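Long-range contacts in glutamate receptor kainate-like protein (PDB 4ZDM), which probably serves as a glycine-activated subunit of a ctenophore glutamate-receptor ion channel, its ligand-binding domain here holding glycine: residues A[19-24]-A[36-42]; A[47-52]-A[230-235]; A[123-127]-A[137-141]. One frame throughout, in Å; residues are numbered along the deposited sequence.

Contact 1: residues A[19-24]-A[36-42]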
ATOM      1  N   PRO A  19       3.694  -8.303  25.022  1.00 10.66           N
ATOM      2  CA  PRO A  19       4.440  -7.040  25.080  1.00 12.45           C
ATOM      3  C   PRO A  19       4.938  -6.519  23.733  1.00 10.66           C
ATOM      4  O   PRO A  19       5.659  -5.529  23.680  1.00 10.33           O
ATOM      5  CB  PRO A  19       5.645  -7.413  25.961  1.00 12.28           C
ATOM      6  CG  PRO A  19       5.911  -8.827  25.579  1.00 12.85           C
ATOM      7  CD  PRO A  19       4.562  -9.457  25.339  1.00 11.95           C
ATOM      8  N   PHE A  20       4.506  -7.166  22.656  1.00  9.74           N
ATOM      9  CA  PHE A  20       5.056  -6.887  21.341  1.00  9.68           C
ATOM     10  C   PHE A  20       4.450  -5.633  20.699  1.00  9.48           C
ATOM     11  O   PHE A  20       5.191  -4.779  20.177  1.00  9.07           O
ATOM     12  CB  PHE A  20       4.854  -8.103  20.453  1.00  9.61           C
ATOM     13  CG  PHE A  20       5.440  -9.372  21.019  1.00  8.64           C
ATOM     14  CD1 PHE A  20       6.822  -9.534  21.135  1.00 11.79           C
ATOM     15  CD2 PHE A  20       4.605 -10.374  21.504  1.00 11.49           C
ATOM     16  CE1 PHE A  20       7.349 -10.716  21.721  1.00 11.09           C
ATOM     17  CE2 PHE A  20       5.153 -11.524  22.062  1.00 12.42           C
ATOM     18  CZ  PHE A  20       6.495 -11.686  22.163  1.00 11.02           C
ATOM     19  N   ILE A  21       3.112  -5.520  20.736  1.00  8.35           N
ATOM     20  CA  ILE A  21       2.367  -4.388  20.145  1.00  9.17           C
ATOM     21  C   ILE A  21       1.181  -4.098  21.014  1.00 10.41           C
ATOM     22  O   ILE A  21       0.429  -5.015  21.362  1.00  9.99           O
ATOM     23  CB  ILE A  21       1.899  -4.676  18.693  1.00  9.09           C
ATOM     24  CG1 ILE A  21       3.081  -5.087  17.816  1.00  8.72           C
ATOM     25  CG2 ILE A  21       1.143  -3.459  18.106  1.00 11.77           C
ATOM     26  CD1 ILE A  21       2.708  -5.489  16.421  1.00 12.78           C
ATOM     27  N   SER A  22       1.017  -2.837  21.417  1.00  9.47           N
ATOM     28  CA  SER A  22      -0.162  -2.467  22.208  1.00  8.81           C
ATOM     29  C   SER A  22      -1.446  -2.352  21.412  1.00 11.48           C
ATOM     30  O   SER A  22      -1.434  -2.334  20.196  1.00 10.94           O
ATOM     31  CB  SER A  22       0.127  -1.132  22.891  1.00 11.03           C
ATOM     32  OG  SER A  22       0.127  -0.084  21.949  1.00 11.91           O
ATOM     33  N   GLU A  23      -2.587  -2.295  22.116  1.00 12.05           N
ATOM     34  CA  GLU A  23      -3.781  -1.737  21.492  1.00 11.62           C
ATOM     35  C   GLU A  23      -3.507  -0.282  21.084  1.00 12.98           C
ATOM     36  O   GLU A  23      -2.660   0.383  21.683  1.00 13.43           O
ATOM     37  CB  GLU A  23      -4.974  -1.792  22.465  1.00 14.23           C
ATOM     38  CG  GLU A  23      -5.366  -3.154  22.873  1.00 15.67           C
ATOM     39  CD  GLU A  23      -6.052  -3.976  21.804  1.00 19.70           C
ATOM     40  OE1 GLU A  23      -6.491  -3.453  20.773  1.00 20.12           O
ATOM     41  OE2 GLU A  23      -6.212  -5.206  22.026  1.00 23.44           O
ATOM     42  N   PRO A  24      -4.248   0.224  20.111  1.00 13.17           N
ATOM     43  CA  PRO A  24      -4.147   1.656  19.776  1.00 14.09           C
ATOM     44  C   PRO A  24      -4.597   2.500  20.969  1.00 13.59           C
ATOM     45  O   PRO A  24      -5.494   2.072  21.702  1.00 15.63           O
ATOM     46  CB  PRO A  24      -5.097   1.825  18.593  1.00 14.33           C
ATOM     47  CG  PRO A  24      -6.018   0.634  18.645  1.00 16.75           C
ATOM     48  CD  PRO A  24      -5.217  -0.487  19.258  1.00 12.75           C
ATOM     49  N   CYS A  36       0.162   5.895  17.673  1.00 13.34           N
ATOM     50  CA  CYS A  36      -0.876   5.477  18.582  1.00 13.64           C
ATOM     51  C   CYS A  36      -0.506   4.213  19.360  1.00 13.95           C
ATOM     52  O   CYS A  36      -1.314   3.700  20.137  1.00 13.98           O
ATOM     53  CB  CYS A  36      -2.179   5.192  17.832  1.00 16.95           C
ATOM     54  SG  CYS A  36      -3.000   6.608  17.047  1.00 23.25           S
ATOM     55  N   TYR A  37       0.705   3.667  19.143  1.00 11.05           N
ATOM     56  CA  TYR A  37       1.095   2.371  19.693  1.00  9.28           C
ATOM     57  C   TYR A  37       2.388   2.404  20.479  1.00 12.49           C
ATOM     58  O   TYR A  37       3.236   3.269  20.244  1.00 13.48           O
ATOM     59  CB  TYR A  37       1.277   1.360  18.551  1.00  9.20           C
ATOM     60  CG  TYR A  37       0.025   1.084  17.758  1.00  9.51           C
ATOM     61  CD1 TYR A  37      -0.398   1.951  16.711  1.00 10.59           C
ATOM     62  CD2 TYR A  37      -0.796   0.016  18.076  1.00  9.54           C
ATOM     63  CE1 TYR A  37      -1.539   1.721  15.993  1.00 11.13           C
ATOM     64  CE2 TYR A  37      -1.941  -0.219  17.351  1.00 10.45           C
ATOM     65  CZ  TYR A  37      -2.311   0.618  16.328  1.00 10.44           C
ATOM     66  OH  TYR A  37      -3.486   0.346  15.683  1.00 11.64           O
ATOM     67  N   THR A  38       2.513   1.435  21.388  1.00 11.68           N
ATOM     68  CA  THR A  38       3.768   1.116  22.068  1.00 11.69           C
ATOM     69  C   THR A  38       4.020  -0.393  21.963  1.00 10.85           C
ATOM     70  O   THR A  38       3.220  -1.095  21.337  1.00 11.14           O
ATOM     71  CB  THR A  38       3.766   1.518  23.572  1.00 14.00           C
ATOM     72  OG1 THR A  38       2.732   0.746  24.222  1.00 17.27           O
ATOM     73  CG2 THR A  38       3.548   3.024  23.745  1.00 17.65           C
ATOM     74  N   GLY A  39       5.155  -0.855  22.487  1.00 12.03           N
ATOM     75  CA  GLY A  39       5.508  -2.259  22.499  1.00 12.10           C
ATOM     76  C   GLY A  39       6.900  -2.506  21.947  1.00 10.71           C
ATOM     77  O   GLY A  39       7.489  -1.684  21.263  1.00 10.49           O
ATOM     78  N   VAL A  40       7.422  -3.670  22.259  1.00  9.79           N
ATOM     79  CA  VAL A  40       8.759  -4.077  21.825  1.00  9.66           C
ATOM     80  C   VAL A  40       8.916  -3.914  20.330  1.00  9.44           C
ATOM     81  O   VAL A  40       9.895  -3.332  19.821  1.00  9.58           O
ATOM     82  CB  VAL A  40       9.042  -5.546  22.233  1.00  9.81           C
ATOM     83  CG1 VAL A  40      10.341  -6.035  21.602  1.00 11.18           C
ATOM     84  CG2 VAL A  40       9.067  -5.698  23.736  1.00 11.66           C
ATOM     85  N   ASN A  41       7.961  -4.433  19.596  1.00  8.73           N
ATOM     86  CA  ASN A  41       8.111  -4.495  18.142  1.00  8.15           C
ATOM     87  C   ASN A  41       7.850  -3.130  17.493  1.00  8.89           C
ATOM     88  O   ASN A  41       8.396  -2.843  16.425  1.00  8.88           O
ATOM     89  CB  ASN A  41       7.167  -5.526  17.533  1.00  8.68           C
ATOM     90  CG  ASN A  41       7.499  -6.944  17.903  1.00  8.96           C
ATOM     91  OD1 ASN A  41       8.115  -7.220  18.942  1.00 12.21           O
ATOM     92  ND2 ASN A  41       7.021  -7.886  17.095  1.00  9.81           N
ATOM     93  N   VAL A  42       7.001  -2.294  18.123  1.00  8.82           N
ATOM     94  CA  VAL A  42       6.771  -0.941  17.671  1.00  8.58           C
ATOM     95  C   VAL A  42       8.078  -0.173  17.763  1.00  9.28           C
ATOM     96  O   VAL A  42       8.434   0.556  16.849  1.00  9.92           O
ATOM     97  CB  VAL A  42       5.628  -0.302  18.509  1.00  9.70           C
ATOM     98  CG1 VAL A  42       5.463   1.146  18.163  1.00 10.72           C
ATOM     99  CG2 VAL A  42       4.355  -1.093  18.265  1.00 11.21           C
TER
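Cys36 meets Pro24 through its backbone: the carbonyl oxygen of Cys36 lies near Pro24 CA, a CA-H...O contact, while its sulfur is tied to Cys28 by a disulfide. Over one face of the Tyr37 ring sits Pro24 CA, 4.1 Å from the centroid and 25° off the normal, a CH-pi contact displaced toward the rim. Ser22 O lies at the ring edge, in plane, 3.2 Å from Tyr37 CD2, and this buried oxygen has no hydrogen-bonding partner in the model. The phenol oxygen hydrogen-bonds to Ile31 O.

Thr38 exchanges two hydrogen bonds with Ser22. Its N-H runs almost straight (176°) to Ser22 OG at 2.9 Å, and Thr38 O receives Ser22 N at 2.8 Å. With chi1 at 72°, Ser22 OG lies between its backbone N and carbonyl carbon, which turns it back to donate to Glu23 O as well. Gly39 follows at the N-cap position; a beta carbon there would collide with Phe20 O and Ile21 CA, and its own backbone angles would jam one against the preceding carbonyl oxygen, which alone calls for glycine.

Val40 N donates to Pro19 O at 2.9 Å, and Asn41 N reaches a lone pair of Phe20 O at 2.9 Å. Asn41 and Phe20 run alongside each other, OD1 coming to the ring edge 3.4 Å from Phe20 CD1, buried without a polar partner in the model, while Asn41 ND2 hydrogen-bonds to Val92 O. Val42 CG2 closes the series against Ile21 CG2.

Carbonyls of an incoming loop thus hydrogen-bond the first N-H groups of helix 40-52, which the helix itself cannot pair, beside a bound glycine about 6 Å from the Phe20 side chain, within the ligand-binding core of an ionotropic glutamate receptor.

Contact 2: residues A[47-52]-A[230-235]; sequences MMSQDL and LVDTFM
Extended first torsions bring Phe234 and Met48 together: each has CG trans to its backbone N (chi1 179° and -173°), which sends the Phe234 ring out toward helix 40-52 and the Met48 chain across it. The result is a knob-into-hole fit between helices 40-52 and 228-240, in a receptor domain of the periplasmic-binding-protein type. Phe234 is the knob, and Met47, Met48, Asp51 and Leu52 frame its hole. The axes of the two short segments approach to 10.6 Å at 120° between their N-to-C directions, so these segments cross steeply.

Met48 CA stands over one face of the Phe234 ring, 3.7 Å from its centroid, a CH-pi contact; Met48 N comes within 3.5 Å of Phe234 CZ, and Met48 CB packs 3.6 Å from Phe234 CE2. Around the ring, Met47 CB approaches CZ and Asp51 CB approaches CD1, the Asp51 carboxylate carbon close behind its methylene.

Leu52 CD1 rests against Phe234 CB, and Leu52 carries the packing on toward Leu230, the two leucines sliding past each other in opposite directions, with Leu52 CD2 3.9 Å from Leu230 CB. Met235 and Met48 both also reach Phe219 of strand 205-221. Obliquely to the ring, Met48 SD makes a Met-aromatic contact 5.5 Å from the Phe234 centroid, and a bend at chi3 brings Met48 CE to 3.7 Å from Phe234 CD2, with Val231 CG1 next.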
ATOM      1  N   MET A  47      13.097   2.100  15.123  0.50 10.39           N
ATOM      2  CA  MET A  47      14.532   2.141  14.912  0.50 10.47           C
ATOM      3  C   MET A  47      14.919   1.633  13.526  0.50 10.99           C
ATOM      4  O   MET A  47      15.824   2.161  12.879  0.50 10.22           O
ATOM      5  CB  MET A  47      15.244   1.328  16.002  0.50 12.37           C
ATOM      6  CG  MET A  47      15.075   1.866  17.379  0.50 18.54           C
ATOM      7  SD  MET A  47      16.057   0.935  18.590  0.50 23.45           S
ATOM      8  CE  MET A  47      15.843  -0.751  17.969  0.50 29.30           C
ATOM      9  N   MET A  48      14.228   0.599  13.057  1.00  9.61           N
ATOM     10  CA  MET A  48      14.507   0.062  11.730  1.00  8.21           C
ATOM     11  C   MET A  48      14.206   1.072  10.637  1.00  9.93           C
ATOM     12  O   MET A  48      14.959   1.187   9.679  1.00 10.16           O
ATOM     13  CB  MET A  48      13.687  -1.225  11.544  1.00  9.27           C
ATOM     14  CG  MET A  48      14.004  -1.979  10.295  1.00  8.37           C
ATOM     15  SD  MET A  48      12.932  -3.399  10.004  1.00 13.35           S
ATOM     16  CE  MET A  48      13.594  -4.566  11.155  1.00 17.45           C
ATOM     17  N   SER A  49      13.107   1.790  10.772  0.62  9.80           N
ATOM     18  CA  SER A  49      12.745   2.755   9.764  0.62 11.82           C
ATOM     19  C   SER A  49      13.789   3.853   9.661  0.62 11.47           C
ATOM     20  O   SER A  49      14.106   4.333   8.576  0.62 11.94           O
ATOM     21  CB  SER A  49      11.386   3.340  10.077  0.62  9.95           C
ATOM     22  OG  SER A  49      11.474   4.269  11.164  0.62 12.41           O
ATOM     23  N   GLN A  50      14.313   4.256  10.814  1.00 11.64           N
ATOM     24  CA  GLN A  50      15.325   5.342  10.837  1.00 13.05           C
ATOM     25  C   GLN A  50      16.588   4.871  10.170  1.00 11.71           C
ATOM     26  O   GLN A  50      17.168   5.581   9.345  1.00 17.10           O
ATOM     27  CB  GLN A  50      15.567   5.764  12.279  1.00 15.22           C
ATOM     28  CG  GLN A  50      16.568   6.862  12.426  1.00 35.72           C
ATOM     29  CD  GLN A  50      16.686   7.278  13.881  1.00 51.44           C
ATOM     30  OE1 GLN A  50      16.269   6.543  14.787  1.00 55.38           O
ATOM     31  NE2 GLN A  50      17.231   8.466  14.113  1.00 61.04           N
ATOM     32  N   ASP A  51      17.020   3.630  10.413  1.00 10.99           N
ATOM     33  CA  ASP A  51      18.193   3.072   9.790  1.00 11.66           C
ATOM     34  C   ASP A  51      18.025   2.778   8.306  1.00 15.34           C
ATOM     35  O   ASP A  51      18.863   3.187   7.473  1.00 20.91           O
ATOM     36  CB  ASP A  51      18.608   1.803  10.537  1.00 12.67           C
ATOM     37  CG  ASP A  51      19.984   1.326  10.177  1.00 27.95           C
ATOM     38  OD1 ASP A  51      20.156   0.718   9.116  1.00 30.04           O
ATOM     39  OD2 ASP A  51      20.911   1.614  10.943  1.00 42.22           O
ATOM     40  N   LEU A  52      16.929   2.134   7.940  1.00 11.01           N
ATOM     41  CA  LEU A  52      16.706   1.699   6.568  1.00  9.06           C
ATOM     42  C   LEU A  52      16.027   2.769   5.717  1.00 11.30           C
ATOM     43  O   LEU A  52      15.918   2.582   4.510  1.00 12.73           O
ATOM     44  CB  LEU A  52      15.854   0.440   6.520  1.00 10.06           C
ATOM     45  CG  LEU A  52      16.459  -0.960   6.647  1.00 15.36           C
ATOM     46  CD1 LEU A  52      17.118  -1.048   7.929  1.00 17.46           C
ATOM     47  CD2 LEU A  52      15.447  -2.063   6.517  1.00 14.40           C
ATOM     48  N   LEU A 230      18.365  -6.204   4.014  1.00 10.39           N
ATOM     49  CA  LEU A 230      18.537  -5.036   4.862  1.00 10.65           C
ATOM     50  C   LEU A 230      17.817  -5.191   6.197  1.00  8.08           C
ATOM     51  O   LEU A 230      18.321  -4.795   7.254  1.00  9.84           O
ATOM     52  CB  LEU A 230      18.075  -3.751   4.146  1.00 12.18           C
ATOM     53  CG  LEU A 230      18.973  -3.299   2.980  1.00 15.41           C
ATOM     54  CD1 LEU A 230      18.273  -2.138   2.284  1.00 21.76           C
ATOM     55  CD2 LEU A 230      20.305  -2.871   3.470  1.00 21.56           C
ATOM     56  N   VAL A 231      16.632  -5.786   6.177  1.00  8.15           N
ATOM     57  CA  VAL A 231      15.894  -6.064   7.406  1.00  8.35           C
ATOM     58  C   VAL A 231      16.695  -7.027   8.277  1.00  7.76           C
ATOM     59  O   VAL A 231      16.836  -6.844   9.466  1.00  8.58           O
ATOM     60  CB  VAL A 231      14.507  -6.628   7.076  1.00  7.66           C
ATOM     61  CG1 VAL A 231      13.804  -7.204   8.253  1.00  8.29           C
ATOM     62  CG2 VAL A 231      13.617  -5.546   6.490  1.00  9.70           C
ATOM     63  N   ASP A 232      17.193  -8.085   7.653  1.00  8.42           N
ATOM     64  CA  ASP A 232      17.976  -9.111   8.387  1.00  9.13           C
ATOM     65  C   ASP A 232      19.217  -8.518   9.049  1.00  9.77           C
ATOM     66  O   ASP A 232      19.493  -8.815  10.206  1.00 10.06           O
ATOM     67  CB  ASP A 232      18.373 -10.238   7.459  1.00  7.61           C
ATOM     68  CG  ASP A 232      17.244 -11.176   7.091  1.00 11.58           C
ATOM     69  OD1 ASP A 232      16.124 -11.071   7.607  1.00 11.44           O
ATOM     70  OD2 ASP A 232      17.493 -12.058   6.209  1.00 14.99           O
ATOM     71  N   THR A 233      19.936  -7.658   8.335  1.00  9.40           N
ATOM     72  CA  THR A 233      21.152  -7.041   8.874  1.00  9.68           C
ATOM     73  C   THR A 233      20.784  -6.155  10.057  1.00 10.29           C
ATOM     74  O   THR A 233      21.454  -6.173  11.108  1.00 10.34           O
ATOM     75  CB  THR A 233      21.842  -6.271   7.785  1.00 11.64           C
ATOM     76  OG1 THR A 233      22.384  -7.239   6.856  1.00 14.43           O
ATOM     77  CG2 THR A 233      22.985  -5.435   8.366  1.00 13.31           C
ATOM     78  N   PHE A 234      19.720  -5.357   9.914  1.00  9.51           N
ATOM     79  CA  PHE A 234      19.319  -4.527  11.027  1.00  9.30           C
ATOM     80  C   PHE A 234      18.919  -5.364  12.231  1.00  9.75           C
ATOM     81  O   PHE A 234      19.308  -5.062  13.375  1.00  9.33           O
ATOM     82  CB  PHE A 234      18.147  -3.614  10.629  1.00  9.98           C
ATOM     83  CG  PHE A 234      17.700  -2.761  11.754  1.00 11.31           C
ATOM     84  CD1 PHE A 234      18.379  -1.605  12.037  1.00 14.76           C
ATOM     85  CD2 PHE A 234      16.691  -3.181  12.592  1.00 17.35           C
ATOM     86  CE1 PHE A 234      18.062  -0.850  13.137  1.00 20.82           C
ATOM     87  CE2 PHE A 234      16.361  -2.375  13.707  1.00 17.39           C
ATOM     88  CZ  PHE A 234      17.053  -1.251  13.924  1.00 17.76           C
ATOM     89  N   MET A 235      18.115  -6.416  12.021  1.00  9.04           N
ATOM     90  CA  MET A 235      17.657  -7.205  13.118  1.00  7.35           C
ATOM     91  C   MET A 235      18.819  -7.875  13.848  1.00  7.81           C
ATOM     92  O   MET A 235      18.827  -7.969  15.088  1.00  9.45           O
ATOM     93  CB  MET A 235      16.656  -8.248  12.623  1.00  9.63           C
ATOM     94  CG  MET A 235      15.923  -8.965  13.714  1.00  9.83           C
ATOM     95  SD  MET A 235      14.601  -7.975  14.433  1.00 13.18           S
ATOM     96  CE  MET A 235      13.266  -8.364  13.311  1.00 13.83           C
TER

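Contact 3: residues A[123-127]-A[137-141]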
ATOM      1  N   ASP A 123      -4.606 -26.419  40.711  1.00 63.93           N
ATOM      2  CA  ASP A 123      -5.622 -27.064  41.538  1.00 73.61           C
ATOM      3  C   ASP A 123      -4.973 -27.917  42.610  1.00 78.85           C
ATOM      4  O   ASP A 123      -5.668 -28.541  43.409  1.00 76.51           O
ATOM      5  CB  ASP A 123      -6.536 -27.957  40.691  1.00 75.43           C
ATOM      6  CG  ASP A 123      -7.567 -27.180  39.919  1.00 79.58           C
ATOM      7  OD1 ASP A 123      -7.830 -26.015  40.284  1.00 84.24           O
ATOM      8  OD2 ASP A 123      -8.128 -27.737  38.951  1.00 78.13           O
ATOM      9  N   GLY A 124      -3.642 -27.960  42.615  1.00 87.45           N
ATOM     10  CA  GLY A 124      -2.919 -28.930  43.417  1.00 90.97           C
ATOM     11  C   GLY A 124      -2.772 -30.245  42.668  1.00 93.88           C
ATOM     12  O   GLY A 124      -1.670 -30.798  42.587  1.00 93.03           O
ATOM     13  N   THR A 125      -3.879 -30.741  42.111  1.00 93.34           N
ATOM     14  CA  THR A 125      -3.859 -31.951  41.281  1.00 89.41           C
ATOM     15  C   THR A 125      -3.438 -31.638  39.847  1.00 82.35           C
ATOM     16  O   THR A 125      -4.045 -32.136  38.893  1.00 83.89           O
ATOM     17  CB  THR A 125      -5.238 -32.647  41.212  1.00 86.12           C
ATOM     18  OG1 THR A 125      -6.164 -31.807  40.509  1.00 84.42           O
ATOM     19  CG2 THR A 125      -5.773 -32.965  42.610  1.00 83.18           C
ATOM     20  N   ASP A 126      -2.409 -30.814  39.696  1.00 64.59           N
ATOM     21  CA  ASP A 126      -1.945 -30.442  38.373  1.00 53.03           C
ATOM     22  C   ASP A 126      -1.288 -31.641  37.700  1.00 50.20           C
ATOM     23  O   ASP A 126      -0.800 -32.565  38.357  1.00 42.44           O
ATOM     24  CB  ASP A 126      -0.962 -29.281  38.446  1.00 52.02           C
ATOM     25  CG  ASP A 126      -1.440 -28.159  39.355  1.00 53.90           C
ATOM     26  OD1 ASP A 126      -2.668 -27.916  39.449  1.00 55.70           O
ATOM     27  OD2 ASP A 126      -0.575 -27.520  39.983  1.00 54.82           O
ATOM     28  N   LEU A 127      -1.305 -31.608  36.377  1.00 46.42           N
ATOM     29  CA  LEU A 127      -0.656 -32.602  35.544  1.00 38.66           C
ATOM     30  C   LEU A 127       0.849 -32.403  35.560  1.00 31.92           C
ATOM     31  O   LEU A 127       1.341 -31.351  35.979  1.00 34.55           O
ATOM     32  CB  LEU A 127      -1.197 -32.493  34.121  1.00 35.00           C
ATOM     33  CG  LEU A 127      -2.714 -32.694  34.040  1.00 39.09           C
ATOM     34  CD1 LEU A 127      -3.253 -32.386  32.664  1.00 37.07           C
ATOM     35  CD2 LEU A 127      -3.042 -34.127  34.395  1.00 43.87           C
ATOM     36  N   ASP A 137      -9.887 -36.573  32.311  1.00 34.31           N
ATOM     37  CA  ASP A 137     -11.126 -35.866  31.997  1.00 45.77           C
ATOM     38  C   ASP A 137     -11.414 -34.726  32.970  1.00 40.66           C
ATOM     39  O   ASP A 137     -12.507 -34.165  32.964  1.00 52.37           O
ATOM     40  CB  ASP A 137     -12.306 -36.848  31.976  1.00 59.83           C
ATOM     41  CG  ASP A 137     -12.294 -37.809  33.154  1.00 65.29           C
ATOM     42  OD1 ASP A 137     -12.089 -37.355  34.303  1.00 63.36           O
ATOM     43  OD2 ASP A 137     -12.489 -39.025  32.923  1.00 68.59           O
ATOM     44  N   LYS A 138     -10.445 -34.383  33.810  1.00 25.97           N
ATOM     45  CA  LYS A 138     -10.593 -33.254  34.718  1.00 29.81           C
ATOM     46  C   LYS A 138     -10.426 -31.907  34.012  1.00 30.01           C
ATOM     47  O   LYS A 138     -11.148 -30.954  34.292  1.00 27.29           O
ATOM     48  CB  LYS A 138      -9.571 -33.359  35.849  1.00 33.47           C
ATOM     49  CG  LYS A 138      -9.583 -32.184  36.829  1.00 40.31           C
ATOM     50  CD  LYS A 138      -8.707 -32.500  38.039  1.00 48.00           C
ATOM     51  CE  LYS A 138      -8.519 -31.302  38.950  1.00 52.70           C
ATOM     52  NZ  LYS A 138      -9.717 -30.432  39.024  1.00 56.74           N
ATOM     53  N   TYR A 139      -9.471 -31.838  33.089  1.00 23.99           N
ATOM     54  CA  TYR A 139      -9.155 -30.571  32.438  1.00 25.60           C
ATOM     55  C   TYR A 139      -9.538 -30.577  30.985  1.00 17.86           C
ATOM     56  O   TYR A 139      -9.244 -31.530  30.266  1.00 22.15           O
ATOM     57  CB  TYR A 139      -7.673 -30.291  32.536  1.00 22.91           C
ATOM     58  CG  TYR A 139      -7.190 -30.133  33.936  1.00 28.16           C
ATOM     59  CD1 TYR A 139      -7.309 -28.925  34.599  1.00 27.53           C
ATOM     60  CD2 TYR A 139      -6.639 -31.211  34.613  1.00 34.35           C
ATOM     61  CE1 TYR A 139      -6.871 -28.784  35.910  1.00 36.62           C
ATOM     62  CE2 TYR A 139      -6.197 -31.084  35.920  1.00 41.97           C
ATOM     63  CZ  TYR A 139      -6.319 -29.872  36.559  1.00 40.56           C
ATOM     64  OH  TYR A 139      -5.866 -29.757  37.848  1.00 48.76           O
ATOM     65  N   GLN A 140     -10.209 -29.506  30.574  1.00 18.22           N
ATOM     66  CA  GLN A 140     -10.291 -29.141  29.167  1.00 21.97           C
ATOM     67  C   GLN A 140      -8.968 -28.484  28.766  1.00 16.21           C
ATOM     68  O   GLN A 140      -8.192 -28.049  29.605  1.00 18.21           O
ATOM     69  CB  GLN A 140     -11.415 -28.154  28.897  1.00 23.71           C
ATOM     70  CG  GLN A 140     -12.814 -28.726  29.109  1.00 39.40           C
ATOM     71  CD  GLN A 140     -13.863 -27.726  28.708  1.00 45.02           C
ATOM     72  OE1 GLN A 140     -14.186 -26.824  29.474  1.00 52.94           O
ATOM     73  NE2 GLN A 140     -14.358 -27.839  27.477  1.00 48.00           N
ATOM     74  N   TRP A 141      -8.712 -28.425  27.467  1.00 17.09           N
ATOM     75  CA  TRP A 141      -7.591 -27.613  27.005  1.00 14.65           C
ATOM     76  C   TRP A 141      -7.956 -26.928  25.703  1.00 14.44           C
ATOM     77  O   TRP A 141      -8.886 -27.317  25.016  1.00 17.56           O
ATOM     78  CB  TRP A 141      -6.338 -28.460  26.843  1.00 14.91           C
ATOM     79  CG  TRP A 141      -6.408 -29.555  25.815  1.00 14.91           C
ATOM     80  CD1 TRP A 141      -5.960 -29.475  24.520  1.00 17.59           C
ATOM     81  CD2 TRP A 141      -6.897 -30.887  25.981  1.00 15.75           C
ATOM     82  NE1 TRP A 141      -6.149 -30.662  23.873  1.00 18.68           N
ATOM     83  CE2 TRP A 141      -6.726 -31.549  24.753  1.00 19.13           C
ATOM     84  CE3 TRP A 141      -7.476 -31.586  27.056  1.00 20.12           C
ATOM     85  CZ2 TRP A 141      -7.112 -32.870  24.558  1.00 21.98           C
ATOM     86  CZ3 TRP A 141      -7.855 -32.899  26.850  1.00 23.12           C
ATOM     87  CH2 TRP A 141      -7.649 -33.526  25.615  1.00 22.99           C
TER
HETATM   88  O   HOH W   1      -4.442 -27.554  37.736  1.00 44.65           O
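Lys138 NZ donates to Asp123 OD2 at 3.1 Å, a salt bridge, and it arrives from above the carboxylate plane, 43° out of it. The Asp123 side is poorly ordered, so this link is probably loose. The contact joins two parts of the connection between strands 112-121 and 140-144, at the surface and far from the chain's centre.

The Tyr139 hydroxyl donates to a water at 2.6 Å from Tyr139 OH, and that water donates in turn to Asp126 OD1 at 2.5 Å, a short distance whose detail is less certain. Asp126 OD1 also accepts Asp123 N at 2.8 Å through its syn lone pair, while Asp126 OD2 is met by Ser122 OG; both carboxylate oxygens are therefore satisfied. Thr125 O lies at the ring edge, in plane, 3.2 Å from Tyr139 OH. On the CD2 side of the ring, Leu127 CD1 packs 4.1 Å from Tyr139 CD2. A phenylalanine in place of Tyr139 removes the hydroxyl that donates to the water, and Asp126 would probably lose its water-bridged link to this side chain.

The two aspartates thus differ: Asp123 pairs with a lysine charge at the surface, whereas Asp126 organises its own turn and reaches Tyr139 through water.

Contacts 1 and 2 share helix 40-52, the first holding its N-terminal end and the second packing its C-terminal part against helix 228-240. Their centres are about 18 Å apart and their nearest atoms about 5 Å, without touching. Contact 3, at the start of strand 140-144, lies across the chain's centre from contact 2, about 45 Å between centres, and about 34 Å from the centre of contact 1. Along the sequence contact 1 closes before contact 2 opens, and contact 3 falls between the two segments of contact 2. This matches a bilobed ligand-binding domain: contacts 1 and 2 in the lobe built from both chain ends, contact 3 in the other, glycine between them.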